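Local coordinates for protein endoglucanase (Clostridium thermocellum, PDB 2E4T) that hydrolyses internal beta-1,4-glucosidic bonds of cellulose and probably xyloglucan, this chain being the family 44 glycoside hydrolase part of a longer cellulase, at residues P187-H192 and A231-A236; R47-N52 and S182-P187; E305-R310 and K453-P458; Q312-L317 and Q374-G379. One frame throughout, in Å; residues are numbered along the deposited sequence.

How the interactions relate
Interactions 1 and 2 sit together at the C-terminal ends of neighbouring parallel strands 226-232 and 180-183, their centres about 12 Å apart. Interactions 3 and 4, with centres about 14 Å apart, lie on the other side of the chain's centre from interaction 2, where the TIM-like barrel meets the beta domain; in one conformer, Lys453 NZ makes a weak hydrogen bond to Gln312 OE1, linking them. Centres of interactions 2 and 3 are about 38 Å apart. Along the chain interaction 2 comes first, ending at the Pro187 where interaction 1 begins, and interaction 4 falls later, between the two segments of interaction 3. One pair thus shapes strand ends of the barrel, the other its domain junction.

Interaction 1: P187-H192 and A231-A236; sequences PALWSH and ALYGFA
Leu189 lays its forked end on one face of the Tyr233 ring, and this CH-pi contact carries most of the meeting. Leu189 CD1 stands 4.0 Å from the ring centroid, 28° off the normal, and comes to 3.6 Å from Tyr233 CG. The other branch, Leu189 CD2, covers the same ring farther out, offset toward the rim near Tyr233 CE2. Tyr233 holds its CG between backbone N and carbonyl carbon (chi1 83°), which turns the ring broadside to the leucine, while its hydroxyl end is hydrogen-bonded to Gln242.

Purely apolar packing is thinner. CG of Pro187 meets CD2 of Leu232 at 4.2 Å, the two side chains crossing at about a right angle, and helix 235-240 packs against Leu232 through Ala237 and Tyr238.

Within the 187-192 segment a backbone bond shapes the turn. Trp190 N bonds to Pro187 O at 3.0 Å, turning the chain back so that Pro187 CA lies 3.4 Å above the plane of the Trp190 indole, over its centre. The contact joins the loop after strand 180-183 to the end of strand 226-232 and the turn that follows it, on the C-terminal rim of a TIM-like barrel, where such enzymes place their active sites.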
loop_
_atom_site.group_PDB
_atom_site.type_symbol
_atom_site.label_atom_id
_atom_site.label_comp_id
_atom_site.label_asym_id
_atom_site.label_seq_id
_atom_site.Cartn_x
_atom_site.Cartn_y
_atom_site.Cartn_z
ATOM N N PRO A 187 3.971 7.910 12.546
ATOM C CA PRO A 187 4.579 8.821 13.534
ATOM C C PRO A 187 3.597 9.285 14.592
ATOM O O PRO A 187 4.030 9.518 15.757
ATOM C CB PRO A 187 5.086 9.992 12.659
ATOM C CG PRO A 187 4.220 9.924 11.408
ATOM C CD PRO A 187 4.070 8.430 11.167
ATOM N N ALA A 188 2.310 9.486 14.265
ATOM C CA ALA A 188 1.364 9.893 15.272
ATOM C C ALA A 188 1.098 8.808 16.305
ATOM O O ALA A 188 0.495 9.107 17.351
ATOM C CB ALA A 188 0.068 10.417 14.666
ATOM N N LEU A 189 1.534 7.581 16.021
ATOM C CA LEU A 189 1.467 6.483 17.018
ATOM C C LEU A 189 2.842 6.225 17.656
ATOM O O LEU A 189 2.918 5.337 18.514
ATOM C CB LEU A 189 0.882 5.216 16.436
ATOM C CG LEU A 189 -0.585 5.352 15.991
ATOM C CD1 LEU A 189 -1.115 3.991 15.561
ATOM C CD2 LEU A 189 -1.483 5.966 17.061
ATOM N N TRP A 190 3.893 6.987 17.352
ATOM C CA TRP A 190 5.180 6.725 17.998
ATOM C C TRP A 190 5.028 6.683 19.519
ATOM O O TRP A 190 5.623 5.814 20.193
ATOM C CB TRP A 190 6.216 7.778 17.613
ATOM C CG TRP A 190 6.790 7.663 16.258
ATOM C CD1 TRP A 190 6.854 6.556 15.453
ATOM C CD2 TRP A 190 7.494 8.705 15.562
ATOM N NE1 TRP A 190 7.530 6.844 14.276
ATOM C CE2 TRP A 190 7.953 8.161 14.326
ATOM C CE3 TRP A 190 7.768 10.043 15.859
ATOM C CZ2 TRP A 190 8.679 8.935 13.403
ATOM C CZ3 TRP A 190 8.492 10.813 14.945
ATOM C CH2 TRP A 190 8.947 10.255 13.741
ATOM N N SER A 191 4.304 7.661 20.088
ATOM C CA SER A 191 4.239 7.727 21.546
ATOM C C SER A 191 3.379 6.600 22.170
ATOM O O SER A 191 3.450 6.416 23.396
ATOM C CB SER A 191 3.674 9.077 21.957
ATOM O OG SER A 191 2.370 9.237 21.372
ATOM N N HIS A 192 2.600 5.889 21.344
ATOM C CA HIS A 192 1.800 4.765 21.786
ATOM C C HIS A 192 2.514 3.423 21.521
ATOM O O HIS A 192 2.579 2.549 22.419
ATOM C CB HIS A 192 0.445 4.802 21.044
ATOM C CG HIS A 192 -0.417 3.709 21.455
ATOM N ND1 HIS A 192 -0.710 2.561 20.733
ATOM C CD2 HIS A 192 -1.112 3.616 22.599
ATOM C CE1 HIS A 192 -1.566 1.811 21.433
ATOM N NE2 HIS A 192 -1.814 2.436 22.574
ATOM N N ALA A 231 3.303 7.929 6.146
ATOM C CA ALA A 231 2.951 6.569 6.619
ATOM C C ALA A 231 1.962 6.668 7.791
ATOM O O ALA A 231 2.074 5.972 8.811
ATOM C CB ALA A 231 4.168 5.727 6.955
ATOM N N LEU A 232 0.960 7.544 7.622
ATOM C CA LEU A 232 -0.018 7.805 8.688
ATOM C C LEU A 232 -0.914 6.609 8.938
ATOM O O LEU A 232 -1.370 5.921 7.978
ATOM C CB LEU A 232 -0.864 9.034 8.322
ATOM C CG LEU A 232 -0.099 10.326 8.142
ATOM C CD1 LEU A 232 -1.068 11.424 7.717
ATOM C CD2 LEU A 232 0.645 10.740 9.420
ATOM N N TYR A 233 -1.264 6.374 10.207
ATOM C CA TYR A 233 -1.902 5.121 10.539
ATOM C C TYR A 233 -3.374 5.038 10.076
ATOM O O TYR A 233 -3.913 3.927 9.878
ATOM C CB TYR A 233 -1.850 4.831 12.061
ATOM C CG TYR A 233 -2.931 5.496 12.878
ATOM C CD1 TYR A 233 -4.128 4.836 13.121
ATOM C CD2 TYR A 233 -2.744 6.749 13.410
ATOM C CE1 TYR A 233 -5.155 5.421 13.883
ATOM C CE2 TYR A 233 -3.754 7.353 14.162
ATOM C CZ TYR A 233 -4.934 6.678 14.395
ATOM O OH TYR A 233 -5.973 7.211 15.144
ATOM N N GLY A 234 -4.037 6.181 9.987
ATOM C CA GLY A 234 -5.478 6.170 9.750
ATOM C C GLY A 234 -6.006 7.587 9.842
ATOM O O GLY A 234 -5.251 8.551 10.050
ATOM N N PHE A 235 -7.330 7.695 9.672
ATOM C CA PHE A 235 -7.944 8.978 9.398
ATOM C C PHE A 235 -7.631 10.042 10.456
ATOM O O PHE A 235 -7.411 11.207 10.082
ATOM C CB PHE A 235 -9.468 8.803 9.233
ATOM C CG PHE A 235 -10.094 10.047 8.722
ATOM C CD1 PHE A 235 -10.212 10.265 7.347
ATOM C CD2 PHE A 235 -10.485 11.083 9.603
ATOM C CE1 PHE A 235 -10.719 11.454 6.848
ATOM C CE2 PHE A 235 -10.945 12.299 9.090
ATOM C CZ PHE A 235 -11.048 12.447 7.722
ATOM N N ALA A 236 -7.674 9.717 11.749
ATOM C CA ALA A 236 -7.420 10.781 12.729
ATOM C C ALA A 236 -6.015 11.383 12.584
ATOM O O ALA A 236 -5.807 12.558 12.902
ATOM C CB ALA A 236 -7.647 10.289 14.159
#

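Interaction 2: R47-N52 and S182-P187; sequences RTTGYN and SIDNEP
Thr49 and Asp184 form the tight part of this contact. The threonine hydroxyl donates from OG1 to Asp184 OD1 at 2.7 Å, arriving on the syn side and 23° out of the carboxylate plane. Placing OG1 beside its own backbone N (chi1 -66°) leaves the methyl CG2 of Thr49 resting against both carboxylate oxygens, 3.5 Å from OD1 and 3.6 Å from OD2 of Asp184. That carboxylate is gripped from several directions: the backbone N of Asn185 reaches OD1 on the anti side at 2.7 Å with a bent N-H...O angle of 140°, Trp190 NE1 also bonds to OD1, and the backbone N atoms of Ala111 and Ala112 hold OD2. In one of its two conformers Ser182 OG donates to Asp184 O at 2.8 Å, in the carbonyl plane.

Toward Asn185 the fit is looser and a water fills in. It donates to Thr49 OG1 at 2.8 Å and accepts from Asn185 ND2 at 3.0 Å, with only a weak bond to Asn185 O. Asn185 OD1 is taken by Arg42. Thr48 brings OG1 no nearer than 4.3 Å to Asn185 CB; that hydroxyl bonds to Gly45 O. What the contact ties together is the loop after strand 40-43 and the turn leaving strand 180-183, two strand-end connections of the TIM-like barrel with strand 104-109 between them.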
loop_
_atom_site.group_PDB
_atom_site.type_symbol
_atom_site.label_atom_id
_atom_site.label_comp_id
_atom_site.label_asym_id
_atom_site.label_seq_id
_atom_site.Cartn_x
_atom_site.Cartn_y
_atom_site.Cartn_z
ATOM N N ARG A 47 7.776 -2.843 13.606
ATOM C CA ARG A 47 9.103 -3.324 13.948
ATOM C C ARG A 47 10.185 -2.513 13.263
ATOM O O ARG A 47 11.381 -2.618 13.680
ATOM C CB ARG A 47 9.282 -4.781 13.564
ATOM C CG ARG A 47 8.891 -5.761 14.642
ATOM C CD ARG A 47 10.013 -5.853 15.679
ATOM N NE ARG A 47 9.660 -6.821 16.716
ATOM C CZ ARG A 47 10.583 -7.316 17.547
ATOM N NH1 ARG A 47 11.849 -6.889 17.518
ATOM N NH2 ARG A 47 10.220 -8.247 18.454
ATOM N N THR A 48 9.879 -1.758 12.215
ATOM C CA THR A 48 10.924 -1.072 11.492
ATOM C C THR A 48 11.366 0.264 12.128
ATOM O O THR A 48 12.442 0.742 11.805
ATOM C CB THR A 48 10.563 -0.879 10.006
ATOM O OG1 THR A 48 9.469 0.013 9.864
ATOM C CG2 THR A 48 10.290 -2.228 9.347
ATOM N N THR A 49 10.582 0.795 13.078
ATOM C CA THR A 49 10.945 2.089 13.661
ATOM C C THR A 49 12.290 2.051 14.397
ATOM O O THR A 49 13.102 2.958 14.285
ATOM C CB THR A 49 9.808 2.545 14.595
ATOM O OG1 THR A 49 8.649 2.798 13.809
ATOM C CG2 THR A 49 10.227 3.788 15.406
ATOM N N GLY A 50 12.486 0.962 15.177
ATOM C CA GLY A 50 13.684 0.843 16.001
ATOM C C GLY A 50 14.732 -0.101 15.434
ATOM O O GLY A 50 15.657 -0.509 16.141
ATOM N N TYR A 51 14.588 -0.491 14.154
ATOM C CA TYR A 51 15.555 -1.358 13.499
ATOM C C TYR A 51 16.897 -0.645 13.320
ATOM O O TYR A 51 16.953 0.466 12.793
ATOM C CB TYR A 51 15.003 -1.759 12.109
ATOM C CG TYR A 51 16.030 -2.483 11.248
ATOM C CD1 TYR A 51 16.441 -3.787 11.554
ATOM C CD2 TYR A 51 16.623 -1.834 10.167
ATOM C CE1 TYR A 51 17.386 -4.431 10.784
ATOM C CE2 TYR A 51 17.594 -2.474 9.394
ATOM C CZ TYR A 51 17.994 -3.757 9.721
ATOM O OH TYR A 51 18.983 -4.347 8.955
ATOM N N ASN A 52 17.977 -1.326 13.751
ATOM C CA ASN A 52 19.329 -0.800 13.655
ATOM C C ASN A 52 20.056 -1.536 12.540
ATOM O O ASN A 52 20.392 -2.710 12.683
ATOM C CB ASN A 52 20.032 -1.017 14.991
ATOM C CG ASN A 52 21.432 -0.464 15.025
ATOM O OD1 ASN A 52 22.054 -0.230 13.984
ATOM N ND2 ASN A 52 21.938 -0.247 16.248
ATOM N N SER A 182 10.863 4.949 3.051
ATOM C CA SER A 182 9.822 5.575 3.859
ATOM C C SER A 182 10.420 6.300 5.056
ATOM O O SER A 182 11.392 5.816 5.672
ATOM C CB SER A 182 8.871 4.474 4.368
ATOM O OG SER A 182 7.834 4.935 5.210
ATOM N N ILE A 183 9.790 7.429 5.396
ATOM C CA ILE A 183 10.144 8.183 6.605
ATOM C C ILE A 183 9.445 7.464 7.814
ATOM O O ILE A 183 8.388 7.856 8.286
ATOM C CB ILE A 183 9.736 9.636 6.490
ATOM C CG1 ILE A 183 10.346 10.285 5.240
ATOM C CG2 ILE A 183 10.263 10.403 7.718
ATOM C CD1 ILE A 183 9.742 11.537 4.801
ATOM N N ASP A 184 10.066 6.367 8.243
ATOM C CA ASP A 184 9.545 5.644 9.419
ATOM C C ASP A 184 8.113 5.137 9.151
ATOM O O ASP A 184 7.768 4.804 7.996
ATOM C CB ASP A 184 9.728 6.504 10.690
ATOM C CG ASP A 184 9.926 5.728 11.967
ATOM O OD1 ASP A 184 8.935 5.101 12.424
ATOM O OD2 ASP A 184 11.062 5.757 12.520
ATOM N N ASN A 185 7.354 5.010 10.228
ATOM C CA ASN A 185 6.075 4.324 10.198
ATOM C C ASN A 185 5.198 4.963 11.290
ATOM O O ASN A 185 5.600 5.051 12.436
ATOM C CB ASN A 185 6.290 2.838 10.595
ATOM C CG ASN A 185 4.992 2.050 10.514
ATOM O OD1 ASN A 185 4.412 1.892 9.392
ATOM N ND2 ASN A 185 4.479 1.622 11.659
ATOM N N GLU A 186 3.992 5.389 10.903
ATOM C CA GLU A 186 2.948 5.791 11.857
ATOM C C GLU A 186 3.495 6.722 12.935
ATOM O O GLU A 186 3.385 6.458 14.142
ATOM C CB GLU A 186 2.222 4.576 12.451
ATOM C CG GLU A 186 1.552 3.766 11.330
ATOM C CD GLU A 186 0.653 2.670 11.801
ATOM O OE1 GLU A 186 0.608 2.340 13.023
ATOM O OE2 GLU A 186 -0.047 2.082 10.909
ATOM N N PRO A 187 3.971 7.910 12.546
ATOM C CA PRO A 187 4.579 8.821 13.534
ATOM C C PRO A 187 3.597 9.285 14.592
ATOM O O PRO A 187 4.030 9.518 15.757
ATOM C CB PRO A 187 5.086 9.992 12.659
ATOM C CG PRO A 187 4.220 9.924 11.408
ATOM C CD PRO A 187 4.070 8.430 11.167
HETATM O O HOH W 1 5.996 2.142 14.148
#

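Interaction 3: E305-R310 and K453-P458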
loop_
_atom_site.group_PDB
_atom_site.type_symbol
_atom_site.label_atom_id
_atom_site.label_comp_id
_atom_site.label_asym_id
_atom_site.label_seq_id
_atom_site.Cartn_x
_atom_site.Cartn_y
_atom_site.Cartn_z
ATOM N N GLU A 305 -24.256 -9.884 7.054
ATOM C CA GLU A 305 -24.299 -8.434 6.956
ATOM C C GLU A 305 -22.904 -7.809 6.967
ATOM O O GLU A 305 -22.644 -6.824 6.242
ATOM C CB GLU A 305 -25.211 -7.824 8.033
ATOM C CG GLU A 305 -26.668 -8.123 7.816
ATOM C CD GLU A 305 -27.198 -7.320 6.635
ATOM O OE1 GLU A 305 -26.854 -6.106 6.520
ATOM O OE2 GLU A 305 -27.927 -7.897 5.804
ATOM N N THR A 306 -21.991 -8.370 7.749
ATOM C CA THR A 306 -20.593 -7.879 7.673
ATOM C C THR A 306 -20.015 -8.146 6.282
ATOM O O THR A 306 -19.322 -7.297 5.703
ATOM C CB THR A 306 -19.695 -8.489 8.746
ATOM O OG1 THR A 306 -20.353 -8.485 10.017
ATOM C CG2 THR A 306 -18.355 -7.791 8.831
ATOM N N ASN A 307 -20.251 -9.376 5.789
ATOM C CA ASN A 307 -19.714 -9.722 4.457
ATOM C C ASN A 307 -20.280 -8.792 3.371
ATOM O O ASN A 307 -19.529 -8.370 2.457
ATOM C CB ASN A 307 -20.046 -11.155 4.139
ATOM C CG ASN A 307 -19.406 -12.147 5.090
ATOM O OD1 ASN A 307 -18.390 -11.836 5.763
ATOM N ND2 ASN A 307 -19.954 -13.372 5.130
ATOM N N LYS A 308 -21.581 -8.464 3.464
ATOM C CA LYS A 308 -22.190 -7.557 2.484
ATOM C C LYS A 308 -21.556 -6.164 2.604
ATOM O O LYS A 308 -21.316 -5.508 1.580
ATOM C CB LYS A 308 -23.694 -7.524 2.658
ATOM C CG LYS A 308 -24.345 -8.781 2.166
ATOM C CD LYS A 308 -25.849 -8.773 2.409
ATOM C CE LYS A 308 -26.493 -10.025 1.769
ATOM N NZ LYS A 308 -27.930 -10.081 2.107
ATOM N N ALA A 309 -21.305 -5.687 3.836
ATOM C CA ALA A 309 -20.687 -4.384 4.004
ATOM C C ALA A 309 -19.260 -4.404 3.443
ATOM O O ALA A 309 -18.787 -3.391 2.911
ATOM C CB ALA A 309 -20.668 -3.983 5.480
ATOM N N ARG A 310 -18.543 -5.531 3.595
ATOM C CA ARG A 310 -17.186 -5.630 3.038
ATOM C C ARG A 310 -17.200 -5.422 1.528
ATOM O O ARG A 310 -16.327 -4.775 0.957
ATOM C CB ARG A 310 -16.561 -6.984 3.420
ATOM C CG ARG A 310 -15.141 -7.126 2.910
ATOM C CD ARG A 310 -14.473 -8.419 3.358
ATOM N NE ARG A 310 -14.458 -8.544 4.794
ATOM C CZ ARG A 310 -15.286 -9.316 5.521
ATOM N NH1 ARG A 310 -16.115 -10.199 4.921
ATOM N NH2 ARG A 310 -15.293 -9.217 6.861
ATOM N N LYS A 453 -21.139 -8.823 -7.145
ATOM C CA LYS A 453 -21.342 -8.689 -5.709
ATOM C C LYS A 453 -22.715 -9.218 -5.258
ATOM O O LYS A 453 -23.013 -9.203 -4.073
ATOM C CB LYS A 453 -21.154 -7.245 -5.272
ATOM C CG LYS A 453 -19.764 -6.724 -5.519
ATOM C CD LYS A 453 -19.599 -5.272 -5.043
ATOM C CE LYS A 453 -20.061 -4.226 -6.013
ATOM N NZ LYS A 453 -20.227 -2.847 -5.383
ATOM N N ASN A 454 -23.552 -9.671 -6.211
ATOM C CA ASN A 454 -24.843 -10.213 -5.840
ATOM C C ASN A 454 -24.606 -11.425 -4.928
ATOM O O ASN A 454 -23.873 -12.353 -5.311
ATOM C CB ASN A 454 -25.574 -10.616 -7.154
ATOM C CG ASN A 454 -27.029 -10.722 -7.027
ATOM O OD1 ASN A 454 -27.538 -11.064 -5.946
ATOM N ND2 ASN A 454 -27.722 -10.550 -8.187
ATOM N N TYR A 455 -25.238 -11.420 -3.753
ATOM C CA TYR A 455 -24.904 -12.439 -2.759
ATOM C C TYR A 455 -25.508 -13.759 -3.072
ATOM O O TYR A 455 -24.893 -14.825 -2.777
ATOM C CB TYR A 455 -25.293 -11.969 -1.335
ATOM C CG TYR A 455 -24.347 -12.502 -0.264
ATOM C CD1 TYR A 455 -23.245 -11.703 0.162
ATOM C CD2 TYR A 455 -24.438 -13.831 0.261
ATOM C CE1 TYR A 455 -22.352 -12.169 1.074
ATOM C CE2 TYR A 455 -23.509 -14.282 1.221
ATOM C CZ TYR A 455 -22.469 -13.443 1.598
ATOM O OH TYR A 455 -21.501 -13.906 2.473
ATOM N N ASP A 456 -26.715 -13.717 -3.614
ATOM C CA ASP A 456 -27.424 -15.015 -3.700
ATOM C C ASP A 456 -28.215 -15.161 -4.985
ATOM O O ASP A 456 -29.142 -15.956 -5.004
ATOM C CB ASP A 456 -28.349 -15.232 -2.520
ATOM C CG ASP A 456 -29.094 -14.018 -2.245
ATOM O OD1 ASP A 456 -29.493 -13.414 -3.270
ATOM O OD2 ASP A 456 -29.161 -13.588 -1.070
ATOM N N GLN A 457 -27.805 -14.512 -6.068
ATOM C CA GLN A 457 -28.373 -14.722 -7.389
ATOM C C GLN A 457 -27.311 -14.429 -8.416
ATOM O O GLN A 457 -26.420 -13.568 -8.187
ATOM C CB GLN A 457 -29.572 -13.761 -7.619
ATOM C CG GLN A 457 -30.840 -14.041 -6.825
ATOM C CD GLN A 457 -31.373 -15.495 -6.914
ATOM O OE1 GLN A 457 -31.887 -16.044 -5.928
ATOM N NE2 GLN A 457 -31.258 -16.107 -8.071
ATOM N N PRO A 458 -27.385 -15.066 -9.596
ATOM C CA PRO A 458 -26.537 -14.656 -10.714
ATOM C C PRO A 458 -26.871 -13.230 -11.170
ATOM O O PRO A 458 -27.969 -12.689 -10.860
ATOM C CB PRO A 458 -26.880 -15.677 -11.809
ATOM C CG PRO A 458 -28.291 -16.132 -11.458
ATOM C CD PRO A 458 -28.438 -16.032 -9.982
#
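Tyr455 reaches from its loop to the side of helix 304-312 and ends on Asn307. ND2 of Asn307 donates to Tyr455 OH at 3.1 Å through a bent bond (N-H...O 144°); Asn307 CG, set beside the backbone N (chi1 -63°), carries the amide to that hydroxyl. Amide and phenol planes are only 4° apart, and CB of Asn307 sits at the ring's edge, near its plane. Lys308 approaches the ring obliquely: CG comes to 3.7 Å from Tyr455 CD1, and the extended chain then carries CE past Tyr455 CB at 3.9 Å. Its ammonium group ends 4.9 Å (NZ to OD2) from Asp456, opposite in charge but not touching.

One shell out, Arg310 fixes the rotation of the asparagine amide. NH1 donates to Asn307 OD1 at 2.9 Å, with the acceptor nearly in the guanidinium plane, while ND2 has a second acceptor in Pro301 O. Arg310 is itself held by Tyr362 O, Ile295 O and Thr369 OG1. Ile304 and Leu311 of the same helix, with His367 and Thr369, pack around the tyrosine. The contact belongs to a domain interface: a loop between strands 442-452 and 459-466 of the beta domain docks on a helix of the TIM-like barrel, in the composite architecture shared by several glycosidase families.

Interaction 4: Q312-L317 and Q374-G379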
loop_
_atom_site.group_PDB
_atom_site.type_symbol
_atom_site.label_atom_id
_atom_site.label_comp_id
_atom_site.label_asym_id
_atom_site.label_seq_id
_atom_site.Cartn_x
_atom_site.Cartn_y
_atom_site.Cartn_z
ATOM N N GLN A 312 -19.249 -3.630 -0.231
ATOM C CA GLN A 312 -19.516 -2.254 -0.610
ATOM C C GLN A 312 -18.422 -1.280 -0.138
ATOM O O GLN A 312 -18.306 -0.183 -0.708
ATOM C CB GLN A 312 -20.875 -1.779 -0.066
ATOM C CG GLN A 312 -22.039 -2.642 -0.554
ATOM C CD GLN A 312 -22.130 -2.725 -2.068
ATOM O OE1 GLN A 312 -21.810 -1.795 -2.816
ATOM N NE2 GLN A 312 -22.574 -3.878 -2.557
ATOM N N ALA A 313 -17.656 -1.646 0.913
ATOM C CA ALA A 313 -16.727 -0.722 1.519
ATOM C C ALA A 313 -15.715 -0.099 0.548
ATOM O O ALA A 313 -15.327 1.060 0.781
ATOM C CB ALA A 313 -16.002 -1.411 2.680
ATOM N N PRO A 314 -15.248 -0.800 -0.486
ATOM C CA PRO A 314 -14.301 -0.144 -1.400
ATOM C C PRO A 314 -14.895 1.159 -2.015
ATOM O O PRO A 314 -14.116 2.021 -2.437
ATOM C CB PRO A 314 -14.019 -1.207 -2.469
ATOM C CG PRO A 314 -14.196 -2.502 -1.694
ATOM C CD PRO A 314 -15.405 -2.239 -0.817
ATOM N N ARG A 315 -16.212 1.289 -2.058
ATOM C CA ARG A 315 -16.806 2.507 -2.597
ATOM C C ARG A 315 -16.434 3.746 -1.795
ATOM O O ARG A 315 -16.458 4.855 -2.347
ATOM C CB ARG A 315 -18.318 2.311 -2.744
ATOM C CG ARG A 315 -18.657 1.346 -3.843
ATOM C CD ARG A 315 -20.116 0.896 -3.809
ATOM N NE ARG A 315 -20.989 2.068 -4.011
ATOM C CZ ARG A 315 -22.298 2.042 -3.751
ATOM N NH1 ARG A 315 -22.895 0.925 -3.280
ATOM N NH2 ARG A 315 -22.995 3.168 -3.941
ATOM N N THR A 316 -16.103 3.610 -0.505
ATOM C CA THR A 316 -15.659 4.803 0.236
ATOM C C THR A 316 -14.384 5.403 -0.363
ATOM O O THR A 316 -14.085 6.575 -0.158
ATOM C CB THR A 316 -15.457 4.428 1.717
ATOM O OG1 THR A 316 -16.726 3.976 2.173
ATOM C CG2 THR A 316 -14.909 5.550 2.546
ATOM N N LEU A 317 -13.613 4.564 -1.091
ATOM C CA LEU A 317 -12.416 5.065 -1.735
ATOM C C LEU A 317 -12.713 6.108 -2.831
ATOM O O LEU A 317 -11.882 6.988 -3.059
ATOM C CB LEU A 317 -11.603 3.926 -2.347
ATOM C CG LEU A 317 -11.058 2.914 -1.340
ATOM C CD1 LEU A 317 -10.446 1.703 -2.066
ATOM C CD2 LEU A 317 -10.000 3.544 -0.424
ATOM N N GLN A 374 -10.941 -7.321 -2.377
ATOM C CA GLN A 374 -9.552 -7.076 -2.772
ATOM C C GLN A 374 -9.463 -6.739 -4.264
ATOM O O GLN A 374 -8.767 -5.797 -4.678
ATOM C CB GLN A 374 -8.710 -8.312 -2.448
ATOM C CG GLN A 374 -7.244 -8.149 -2.882
ATOM C CD GLN A 374 -6.518 -7.102 -2.077
ATOM O OE1 GLN A 374 -6.944 -6.683 -0.994
ATOM N NE2 GLN A 374 -5.364 -6.669 -2.595
ATOM N N ALA A 375 -10.142 -7.552 -5.116
ATOM C CA ALA A 375 -10.095 -7.275 -6.555
ATOM C C ALA A 375 -10.693 -5.907 -6.856
ATOM O O ALA A 375 -10.240 -5.187 -7.777
ATOM C CB ALA A 375 -10.817 -8.393 -7.315
ATOM N N ASP A 376 -11.752 -5.521 -6.118
ATOM C CA ASP A 376 -12.393 -4.225 -6.357
ATOM C C ASP A 376 -11.395 -3.106 -6.005
ATOM O O ASP A 376 -11.202 -2.136 -6.788
ATOM C CB ASP A 376 -13.654 -4.142 -5.491
ATOM C CG ASP A 376 -14.688 -3.165 -5.998
ATOM O OD1 ASP A 376 -14.750 -2.932 -7.229
ATOM O OD2 ASP A 376 -15.409 -2.586 -5.120
ATOM N N VAL A 377 -10.774 -3.197 -4.811
ATOM C CA VAL A 377 -9.795 -2.214 -4.363
ATOM C C VAL A 377 -8.674 -2.064 -5.381
ATOM O O VAL A 377 -8.238 -0.929 -5.689
ATOM C CB VAL A 377 -9.284 -2.626 -2.957
ATOM C CG1 VAL A 377 -8.054 -1.835 -2.538
ATOM C CG2 VAL A 377 -10.409 -2.464 -1.958
ATOM N N LEU A 378 -8.131 -3.191 -5.875
ATOM C CA LEU A 378 -7.037 -3.078 -6.852
ATOM C C LEU A 378 -7.512 -2.388 -8.156
ATOM O O LEU A 378 -6.745 -1.631 -8.782
ATOM C CB LEU A 378 -6.457 -4.440 -7.148
ATOM C CG LEU A 378 -5.765 -5.083 -5.966
ATOM C CD1 LEU A 378 -5.388 -6.541 -6.347
ATOM C CD2 LEU A 378 -4.549 -4.298 -5.501
ATOM N N GLY A 379 -8.761 -2.677 -8.565
ATOM C CA GLY A 379 -9.316 -1.995 -9.738
ATOM C C GLY A 379 -9.391 -0.475 -9.497
ATOM O O GLY A 379 -9.039 0.330 -10.391
#
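The carboxylate of Asp376 abuts the Pro314 ring with one oxygen, OD2, which lies 3.3 Å from CB and 3.6 Å from CG of the proline; two conformers of Asp376 are deposited, so this approach is provisional. Its other oxygen, OD1, turns to hydroxyls of the beta domain, Tyr435 and Ser433. The second flat group, the guanidinium of Arg315, has the amide of Gln312 at its edge. NH1 donates almost straight (163°) to Gln312 OE1 at 3.0 Å, yet stands well above the amide's carbonyl plane, 41° out of it.

Helix 368-384 makes the beta-alpha-beta crossover from strand 354-360 to the parallel strand 388-391 of the TIM-like barrel, and the 312-317 segment, which continues from helix 304-312, lies against its flank. Here the packing is apolar. With CG2 set beside the backbone N of Val377 and CG1 anti to it (chi1 168°), CG2 faces the neighbouring segment. It touches Pro314 CG at 3.8 Å and, more loosely, Leu317 CD1 at 4.2 Å, the side chains crossing at about right angles. Pro314 and Leu317 sit one turn apart, joined by the bond Leu317 N to Pro314 O, and both also touch Ile380 farther along the helix.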